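Local atomic coordinates of fatty acid/retinol binding protein protein 7, isoform A, confirmed BY transcript evidence (PDB entry 2W9Y), a protein that probably binds and carries fatty acids, such as oleic acid, and retinoids as a small, secreted, all-helical protein of nematodes. Residues 3-8 / 22-27; 36-41 / 56-61; 118-123 / 129-134. One frame throughout, in Å; residues are numbered along the deposited sequence.

Contact 1 (3-8 / 22-27); sequences MSVASL and EFSSSI
The N-terminal arm of this helical lipid-binding protein is laid against the C-terminal end of helix 18-26, where Met3 and Val5 meet Ser24 and Ile27, the residue just after the helix. Met3 makes the broadest contact. Its CG, anti to the carbonyl carbon (chi1 -70°), comes within 3.5 Å of Ser24 O and 3.7 Å of Ile27 CB, and the chain bends again at chi2 and chi3. The two side chains pass obliquely, with Met3 CG lying near the branch point of Ile27.

Two residues on, Val5 opens a short 3-10 turn, residues 5-7, and presses one methyl on the helix: CG2 stands 3.3 Å from Ser24 CB, tighter than an ordinary van der Waals contact. Ser24 OG keeps its polar partner inside its own helix, a hydrogen bond to Gln20 O, so toward the arm the serine offers chiefly its CB.

No direct hydrogen bond crosses the contact; a single water makes the polar link. It accepts from Met3 N at 3.0 Å and donates to Ser24 O at 2.7 Å and to Ile27 O at 2.9 Å, tying the start of the arm to two carbonyls at the helix end. Behind this layer Met3 and Ser24 both lean on Leu99 of helix 82-104, while Ile27 touches Leu62 of helix 60-75 and Leu35 of helix 32-39. Within this compact helical bundle, an irregular arm thus meets a water-bridged helix C-terminus, an arrangement typical of helix ends, where the last carbonyls lack the N-H groups of a following turn.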
loop_
_atom_site.group_PDB
_atom_site.type_symbol
_atom_site.label_atom_id
_atom_site.label_comp_id
_atom_site.label_asym_id
_atom_site.label_seq_id
_atom_site.Cartn_x
_atom_site.Cartn_y
_atom_site.Cartn_z
ATOM N N MET A 3 -7.957 -11.491 -4.988
ATOM C CA MET A 3 -7.006 -10.448 -5.364
ATOM C C MET A 3 -5.764 -10.803 -6.188
ATOM O O MET A 3 -5.276 -9.963 -6.954
ATOM C CB MET A 3 -6.637 -9.619 -4.146
ATOM C CG MET A 3 -7.816 -8.760 -3.707
ATOM S SD MET A 3 -8.103 -7.365 -4.866
ATOM C CE MET A 3 -6.538 -6.494 -4.722
ATOM N N SER A 4 -5.234 -12.007 -6.050
ATOM C CA SER A 4 -4.012 -12.408 -6.769
ATOM C C SER A 4 -2.758 -11.597 -6.314
ATOM O O SER A 4 -1.880 -11.311 -7.128
ATOM C CB SER A 4 -4.149 -12.291 -8.307
ATOM O OG SER A 4 -5.266 -12.962 -8.880
ATOM N N VAL A 5 -2.646 -11.273 -5.036
ATOM C CA VAL A 5 -1.385 -10.631 -4.510
ATOM C C VAL A 5 -0.103 -11.394 -4.830
ATOM O O VAL A 5 0.954 -10.812 -5.060
ATOM C CB VAL A 5 -1.452 -10.482 -2.969
ATOM C CG1 VAL A 5 -0.054 -10.185 -2.406
ATOM C CG2 VAL A 5 -2.441 -9.306 -2.617
ATOM N N ALA A 6 -0.185 -12.711 -4.854
ATOM C CA ALA A 6 0.992 -13.511 -5.099
ATOM C C ALA A 6 1.550 -13.339 -6.501
ATOM O O ALA A 6 2.732 -13.648 -6.749
ATOM C CB ALA A 6 0.667 -14.980 -4.868
ATOM N N SER A 7 0.728 -12.839 -7.416
ATOM C CA SER A 7 1.153 -12.654 -8.803
ATOM C C SER A 7 2.050 -11.396 -8.988
ATOM O O SER A 7 2.643 -11.207 -10.084
ATOM C CB SER A 7 -0.065 -12.516 -9.708
ATOM O OG SER A 7 -0.780 -11.328 -9.314
ATOM N N LEU A 8 2.132 -10.557 -7.949
ATOM C CA LEU A 8 2.921 -9.321 -8.001
ATOM C C LEU A 8 4.420 -9.658 -8.083
ATOM O O LEU A 8 4.845 -10.694 -7.608
ATOM C CB LEU A 8 2.678 -8.449 -6.746
ATOM C CG LEU A 8 1.281 -7.854 -6.644
ATOM C CD1 LEU A 8 1.215 -7.025 -5.362
ATOM C CD2 LEU A 8 1.110 -6.922 -7.878
ATOM N N GLU A 22 -2.805 -7.972 4.466
ATOM C CA GLU A 22 -3.873 -8.659 5.209
ATOM C C GLU A 22 -5.180 -8.201 4.666
ATOM O O GLU A 22 -6.106 -9.039 4.515
ATOM C CB GLU A 22 -3.826 -8.355 6.737
ATOM C CG GLU A 22 -2.661 -9.107 7.470
ATOM C CD GLU A 22 -2.504 -8.713 8.949
ATOM O OE1 GLU A 22 -2.994 -7.648 9.380
ATOM O OE2 GLU A 22 -1.866 -9.461 9.698
ATOM N N PHE A 23 -5.271 -6.909 4.321
ATOM C CA PHE A 23 -6.527 -6.415 3.705
ATOM C C PHE A 23 -6.766 -7.144 2.378
ATOM O O PHE A 23 -7.884 -7.605 2.091
ATOM C CB PHE A 23 -6.471 -4.885 3.495
ATOM C CG PHE A 23 -7.629 -4.330 2.729
ATOM C CD1 PHE A 23 -8.870 -4.162 3.316
ATOM C CD2 PHE A 23 -7.472 -3.969 1.392
ATOM C CE1 PHE A 23 -9.908 -3.652 2.598
ATOM C CE2 PHE A 23 -8.511 -3.453 0.679
ATOM C CZ PHE A 23 -9.707 -3.292 1.279
ATOM N N SER A 24 -5.744 -7.244 1.547
ATOM C CA SER A 24 -5.904 -7.876 0.184
ATOM C C SER A 24 -6.303 -9.339 0.295
ATOM O O SER A 24 -7.141 -9.799 -0.460
ATOM C CB SER A 24 -4.650 -7.832 -0.653
ATOM O OG SER A 24 -4.249 -6.510 -0.847
ATOM N N SER A 25 -5.698 -10.054 1.241
ATOM C CA SER A 25 -6.060 -11.448 1.519
ATOM C C SER A 25 -7.499 -11.635 1.946
ATOM O O SER A 25 -8.124 -12.682 1.670
ATOM C CB SER A 25 -5.198 -11.972 2.674
ATOM O OG SER A 25 -3.920 -12.287 2.189
ATOM N N SER A 26 -8.020 -10.637 2.629
ATOM C CA SER A 26 -9.325 -10.715 3.219
ATOM C C SER A 26 -10.421 -10.546 2.173
ATOM O O SER A 26 -11.559 -10.934 2.451
ATOM C CB SER A 26 -9.495 -9.673 4.336
ATOM O OG SER A 26 -9.898 -8.392 3.833
ATOM N N ILE A 27 -10.122 -9.945 1.006
ATOM C CA ILE A 27 -11.138 -9.569 0.026
ATOM C C ILE A 27 -11.800 -10.836 -0.500
ATOM O O ILE A 27 -11.120 -11.701 -1.051
ATOM C CB ILE A 27 -10.505 -8.856 -1.219
ATOM C CG1 ILE A 27 -9.805 -7.550 -0.836
ATOM C CG2 ILE A 27 -11.549 -8.525 -2.289
ATOM C CD1 ILE A 27 -10.592 -6.716 0.153
HETATM O O HOH W 1 -8.342 -11.638 -2.015
#

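Contact 2 (36-41 / 56-61); sequences HEVFQK and SKKHPE
Glu37 OE2 accepts a weak hydrogen bond from Lys58 NZ at 3.1 Å, the polar part of a salt bridge that spans helices 32-39 and 51-58. The ion pair runs through this oxygen; Glu37 OE1 meets only the carbon CE of Lys58, 3.7 Å away. Lys58 CE is in fact as near to Glu37 OE2 as the ammonium nitrogen is, also 3.1 Å, so OE2 lies alongside the CE-NZ bond. The two side chains cross at about a right angle. Glu37 reaches out with CG anti to its backbone N (chi1 -168°) and an extended chain beyond, whereas Lys58 bends near its end: a chi4 of 25°, close to an eclipsed arrangement, turns NZ to OE2 while CE stays just as close.

Beneath the charges lies an apolar step. Val38 CG2 touches Lys58 CD at 3.7 Å, the two side chains sliding past each other in opposite directions. Val38 is buried, and also packs on Glu54 and Val55 of the same helix as the lysine; Lys58 in turn touches Val34, one turn before Val38. Just beyond, His59, the first residue past helix 51-58, N-caps helix 60-75 through ND1, which bonds to Leu62 N.

With both charged residues exposed and their bond weak, the ion pair probably adds only modestly to the hold between the helices, and the contact of Lys58 CD with Val38 probably contributes as well.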
loop_
_atom_site.group_PDB
_atom_site.type_symbol
_atom_site.label_atom_id
_atom_site.label_comp_id
_atom_site.label_asym_id
_atom_site.label_seq_id
_atom_site.Cartn_x
_atom_site.Cartn_y
_atom_site.Cartn_z
ATOM N N HIS A 36 -13.292 -2.744 -7.530
ATOM C CA HIS A 36 -13.163 -2.503 -8.962
ATOM C C HIS A 36 -14.051 -1.354 -9.383
ATOM O O HIS A 36 -13.573 -0.404 -9.991
ATOM C CB HIS A 36 -13.584 -3.800 -9.739
ATOM C CG HIS A 36 -13.181 -3.813 -11.180
ATOM N ND1 HIS A 36 -13.857 -3.115 -12.153
ATOM C CD2 HIS A 36 -12.204 -4.490 -11.818
ATOM C CE1 HIS A 36 -13.287 -3.312 -13.325
ATOM N NE2 HIS A 36 -12.288 -4.161 -13.156
ATOM N N GLU A 37 -15.353 -1.445 -9.123
ATOM C CA GLU A 37 -16.266 -0.357 -9.528
ATOM C C GLU A 37 -15.800 1.032 -8.999
ATOM O O GLU A 37 -15.824 2.068 -9.714
ATOM C CB GLU A 37 -17.687 -0.723 -9.055
ATOM C CG GLU A 37 -18.885 0.079 -9.576
ATOM C CD GLU A 37 -20.194 -0.274 -8.819
ATOM O OE1 GLU A 37 -20.245 -1.339 -8.141
ATOM O OE2 GLU A 37 -21.185 0.505 -8.911
ATOM N N VAL A 38 -15.357 1.087 -7.769
ATOM C CA VAL A 38 -15.028 2.389 -7.190
ATOM C C VAL A 38 -13.729 2.893 -7.719
ATOM O O VAL A 38 -13.657 4.076 -8.096
ATOM C CB VAL A 38 -14.931 2.359 -5.649
ATOM C CG1 VAL A 38 -14.369 3.705 -5.134
ATOM C CG2 VAL A 38 -16.287 2.123 -5.082
ATOM N N PHE A 39 -12.700 2.033 -7.776
ATOM C CA PHE A 39 -11.339 2.467 -8.172
ATOM C C PHE A 39 -11.327 2.830 -9.659
ATOM O O PHE A 39 -10.554 3.667 -10.083
ATOM C CB PHE A 39 -10.243 1.404 -7.932
ATOM C CG PHE A 39 -9.998 1.043 -6.486
ATOM C CD1 PHE A 39 -10.576 1.768 -5.427
ATOM C CD2 PHE A 39 -9.170 -0.039 -6.179
ATOM C CE1 PHE A 39 -10.351 1.387 -4.088
ATOM C CE2 PHE A 39 -8.926 -0.417 -4.877
ATOM C CZ PHE A 39 -9.508 0.307 -3.807
ATOM N N GLN A 40 -12.204 2.210 -10.441
ATOM C CA GLN A 40 -12.271 2.468 -11.897
ATOM C C GLN A 40 -12.714 3.926 -12.202
ATOM O O GLN A 40 -12.484 4.457 -13.316
ATOM C CB GLN A 40 -13.196 1.446 -12.587
ATOM C CG GLN A 40 -13.001 1.229 -14.104
ATOM C CD GLN A 40 -14.183 0.421 -14.717
ATOM O OE1 GLN A 40 -15.166 0.153 -14.018
ATOM N NE2 GLN A 40 -14.085 0.045 -16.013
ATOM N N LYS A 41 -13.349 4.558 -11.216
ATOM C CA LYS A 41 -13.696 5.967 -11.335
ATOM C C LYS A 41 -12.458 6.868 -11.231
ATOM O O LYS A 41 -12.455 7.973 -11.771
ATOM C CB LYS A 41 -14.776 6.365 -10.323
ATOM C CG LYS A 41 -16.182 5.791 -10.659
ATOM C CD LYS A 41 -17.282 6.371 -9.732
ATOM C CE LYS A 41 -17.421 7.919 -9.834
ATOM N NZ LYS A 41 -18.675 8.462 -9.198
ATOM N N SER A 56 -17.446 2.739 1.197
ATOM C CA SER A 56 -18.264 2.381 2.370
ATOM C C SER A 56 -19.743 2.590 2.041
ATOM O O SER A 56 -20.607 1.899 2.561
ATOM C CB SER A 56 -17.857 3.203 3.597
ATOM O OG SER A 56 -16.449 3.199 3.789
ATOM N N LYS A 57 -20.001 3.539 1.152
ATOM C CA LYS A 57 -21.334 3.800 0.594
ATOM C C LYS A 57 -21.905 2.510 -0.006
ATOM O O LYS A 57 -23.093 2.211 0.104
ATOM C CB LYS A 57 -21.212 4.871 -0.503
ATOM C CG LYS A 57 -22.348 4.909 -1.552
ATOM C CD LYS A 57 -22.497 6.317 -2.185
ATOM C CE LYS A 57 -23.817 6.478 -2.961
ATOM N NZ LYS A 57 -24.336 7.886 -2.940
ATOM N N LYS A 58 -21.024 1.753 -0.655
ATOM C CA LYS A 58 -21.413 0.525 -1.323
ATOM C C LYS A 58 -21.367 -0.725 -0.451
ATOM O O LYS A 58 -22.158 -1.617 -0.658
ATOM C CB LYS A 58 -20.564 0.354 -2.565
ATOM C CG LYS A 58 -21.060 1.222 -3.712
ATOM C CD LYS A 58 -19.960 1.587 -4.654
ATOM C CE LYS A 58 -20.469 1.721 -6.119
ATOM N NZ LYS A 58 -21.938 2.049 -6.271
ATOM N N HIS A 59 -20.481 -0.746 0.539
ATOM C CA HIS A 59 -20.174 -1.899 1.370
ATOM C C HIS A 59 -19.480 -1.396 2.668
ATOM O O HIS A 59 -18.242 -1.183 2.696
ATOM C CB HIS A 59 -19.209 -2.810 0.625
ATOM C CG HIS A 59 -19.156 -4.190 1.192
ATOM N ND1 HIS A 59 -18.699 -4.457 2.465
ATOM C CD2 HIS A 59 -19.541 -5.379 0.673
ATOM C CE1 HIS A 59 -18.778 -5.755 2.705
ATOM N NE2 HIS A 59 -19.277 -6.343 1.626
ATOM N N PRO A 60 -20.268 -1.171 3.725
ATOM C CA PRO A 60 -19.765 -0.550 4.947
ATOM C C PRO A 60 -18.601 -1.294 5.488
ATOM O O PRO A 60 -17.601 -0.665 5.862
ATOM C CB PRO A 60 -20.952 -0.661 5.894
ATOM C CG PRO A 60 -22.096 -0.344 4.955
ATOM C CD PRO A 60 -21.744 -1.056 3.634
ATOM N N GLU A 61 -18.716 -2.618 5.548
ATOM C CA GLU A 61 -17.687 -3.421 6.202
ATOM C C GLU A 61 -16.390 -3.422 5.457
ATOM O O GLU A 61 -15.326 -3.395 6.062
ATOM C CB GLU A 61 -18.172 -4.877 6.321
ATOM C CG GLU A 61 -19.300 -5.019 7.303
ATOM C CD GLU A 61 -18.755 -5.006 8.683
ATOM O OE1 GLU A 61 -17.491 -4.995 8.766
ATOM O OE2 GLU A 61 -19.542 -5.026 9.657
#

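Contact 3 (118-123 / 129-134); sequences QEFQSL and AALRKN
Phe120 is met by two residues of the facing helix, Leu131 and Arg132. At one corner of the ring, CE1 lies 3.9 Å from Leu131 CD1; farther round, CE2 is 3.6 Å from Arg132 NH2. The ring and guanidinium planes stand 74° apart: Arg132 NH1 lies in the ring plane at its edge, while Phe120 CE2 sits over one face of the guanidinium, 3.5 Å above that plane.

Leu123 CD1 meets the same methyl of Leu131, only 3.4 Å from Leu131 CD1, a tight methyl pair between side chains crossing at about a right angle. An extended chain from CG to NE carries the arginine head across to the aromatic ring. A serine in place of Phe120 would probably leave a gap beside Leu131 and set the guanidinium of Arg132 free to turn.

Farther out, Phe120 stacks with the C-terminal Phe140, and Phe140 also touches Leu131; Gln128 NE2 bonds to Phe120 O. Tyr87 of helix 82-104 lies against both leucines, and the consecutive helices 111-121 and 125-134, joined by a short turn, both pack on that long helix.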
loop_
_atom_site.group_PDB
_atom_site.type_symbol
_atom_site.label_atom_id
_atom_site.label_comp_id
_atom_site.label_asym_id
_atom_site.label_seq_id
_atom_site.Cartn_x
_atom_site.Cartn_y
_atom_site.Cartn_z
ATOM N N GLN A 118 16.740 1.614 -4.701
ATOM C CA GLN A 118 17.959 2.418 -4.952
ATOM C C GLN A 118 18.001 3.622 -3.980
ATOM O O GLN A 118 19.047 3.939 -3.357
ATOM C CB GLN A 118 17.975 2.859 -6.419
ATOM C CG GLN A 118 19.307 3.448 -6.915
ATOM C CD GLN A 118 19.343 4.988 -6.796
ATOM O OE1 GLN A 118 18.471 5.633 -6.171
ATOM N NE2 GLN A 118 20.342 5.574 -7.413
ATOM N N GLU A 119 16.851 4.264 -3.782
ATOM C CA GLU A 119 16.785 5.465 -2.972
ATOM C C GLU A 119 17.064 5.161 -1.525
ATOM O O GLU A 119 17.657 5.990 -0.788
ATOM C CB GLU A 119 15.406 6.100 -3.109
ATOM C CG GLU A 119 15.175 6.765 -4.478
ATOM C CD GLU A 119 13.724 7.150 -4.713
ATOM O OE1 GLU A 119 12.870 6.240 -4.896
ATOM O OE2 GLU A 119 13.421 8.358 -4.724
ATOM N N PHE A 120 16.621 3.985 -1.087
ATOM C CA PHE A 120 16.764 3.625 0.339
ATOM C C PHE A 120 18.248 3.543 0.632
ATOM O O PHE A 120 18.757 3.944 1.711
ATOM C CB PHE A 120 16.092 2.274 0.609
ATOM C CG PHE A 120 16.214 1.831 2.028
ATOM C CD1 PHE A 120 15.377 2.368 2.979
ATOM C CD2 PHE A 120 17.250 0.978 2.412
ATOM C CE1 PHE A 120 15.468 1.976 4.359
ATOM C CE2 PHE A 120 17.398 0.586 3.756
ATOM C CZ PHE A 120 16.508 1.099 4.743
ATOM N N GLN A 121 18.948 3.021 -0.354
ATOM C CA GLN A 121 20.369 2.786 -0.219
ATOM C C GLN A 121 21.147 4.068 -0.075
ATOM O O GLN A 121 22.203 4.049 0.505
ATOM C CB GLN A 121 20.935 2.075 -1.446
ATOM C CG GLN A 121 20.362 0.732 -1.771
ATOM C CD GLN A 121 20.463 -0.246 -0.675
ATOM O OE1 GLN A 121 21.488 -0.352 0.029
ATOM N NE2 GLN A 121 19.405 -1.000 -0.516
ATOM N N SER A 122 20.657 5.185 -0.580
ATOM C CA SER A 122 21.419 6.444 -0.448
ATOM C C SER A 122 20.992 7.334 0.750
ATOM O O SER A 122 21.467 8.482 0.913
ATOM C CB SER A 122 21.321 7.200 -1.770
ATOM O OG SER A 122 19.972 7.450 -2.024
ATOM N N LEU A 123 20.088 6.812 1.581
ATOM C CA LEU A 123 19.691 7.527 2.804
ATOM C C LEU A 123 20.766 7.357 3.865
ATOM O O LEU A 123 21.542 6.375 3.828
ATOM C CB LEU A 123 18.346 6.953 3.342
ATOM C CG LEU A 123 17.092 7.146 2.474
ATOM C CD1 LEU A 123 15.873 6.447 3.038
ATOM C CD2 LEU A 123 16.723 8.661 2.324
ATOM N N ALA A 129 17.916 3.231 9.589
ATOM C CA ALA A 129 17.633 2.504 10.841
ATOM C C ALA A 129 16.231 2.924 11.366
ATOM O O ALA A 129 15.453 2.112 11.870
ATOM C CB ALA A 129 18.679 2.779 11.892
ATOM N N ALA A 130 15.900 4.192 11.229
ATOM C CA ALA A 130 14.597 4.679 11.716
ATOM C C ALA A 130 13.409 4.073 10.920
ATOM O O ALA A 130 12.309 3.778 11.500
ATOM C CB ALA A 130 14.543 6.185 11.660
ATOM N N LEU A 131 13.572 4.037 9.587
ATOM C CA LEU A 131 12.603 3.396 8.726
ATOM C C LEU A 131 12.421 1.928 9.086
ATOM O O LEU A 131 11.270 1.424 9.103
ATOM C CB LEU A 131 12.994 3.537 7.238
ATOM C CG LEU A 131 12.706 4.942 6.610
ATOM C CD1 LEU A 131 13.546 5.288 5.292
ATOM C CD2 LEU A 131 11.212 5.257 6.406
ATOM N N ARG A 132 13.534 1.231 9.312
ATOM C CA ARG A 132 13.439 -0.226 9.667
ATOM C C ARG A 132 12.751 -0.396 11.033
ATOM O O ARG A 132 11.947 -1.294 11.229
ATOM C CB ARG A 132 14.810 -0.877 9.656
ATOM C CG ARG A 132 15.310 -1.080 8.176
ATOM C CD ARG A 132 16.773 -1.533 8.180
ATOM N NE ARG A 132 17.074 -2.159 6.908
ATOM C CZ ARG A 132 18.212 -1.973 6.276
ATOM N NH1 ARG A 132 19.112 -1.131 6.801
ATOM N NH2 ARG A 132 18.426 -2.576 5.106
ATOM N N LYS A 133 13.022 0.529 11.941
ATOM C CA LYS A 133 12.443 0.418 13.292
ATOM C C LYS A 133 10.921 0.633 13.177
ATOM O O LYS A 133 10.141 -0.019 13.859
ATOM C CB LYS A 133 13.100 1.453 14.240
ATOM C CG LYS A 133 12.649 1.378 15.731
ATOM C CD LYS A 133 13.436 2.462 16.561
ATOM C CE LYS A 133 12.621 2.975 17.695
ATOM N NZ LYS A 133 13.501 3.710 18.644
ATOM N N ASN A 134 10.496 1.605 12.370
ATOM C CA ASN A 134 9.074 1.852 12.195
ATOM C C ASN A 134 8.333 0.809 11.295
ATOM O O ASN A 134 7.084 0.745 11.293
ATOM C CB ASN A 134 8.849 3.258 11.631
ATOM C CG ASN A 134 8.792 4.348 12.707
ATOM O OD1 ASN A 134 9.007 4.065 13.889
ATOM N ND2 ASN A 134 8.416 5.593 12.313
#

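The three contacts follow one another along the chain, each complete before the next begins, and together illustrate how a single-chain helical protein is joined at well-separated places. Contacts 1 and 2 are neighbours, with centres about 17 Å apart and nearest atoms about 6 Å apart; helices 18-26 and 32-39 are consecutive. Contact 3 lies across the chain's centre from both, its centre about 25 Å from that of contact 1 and about 34 Å from that of contact 2. Helix 82-104 spans the distance, touching Met3 and Ser24 in contact 1, Phe39 of segment 36-41 in contact 2, and Leu123 and Leu131 in contact 3.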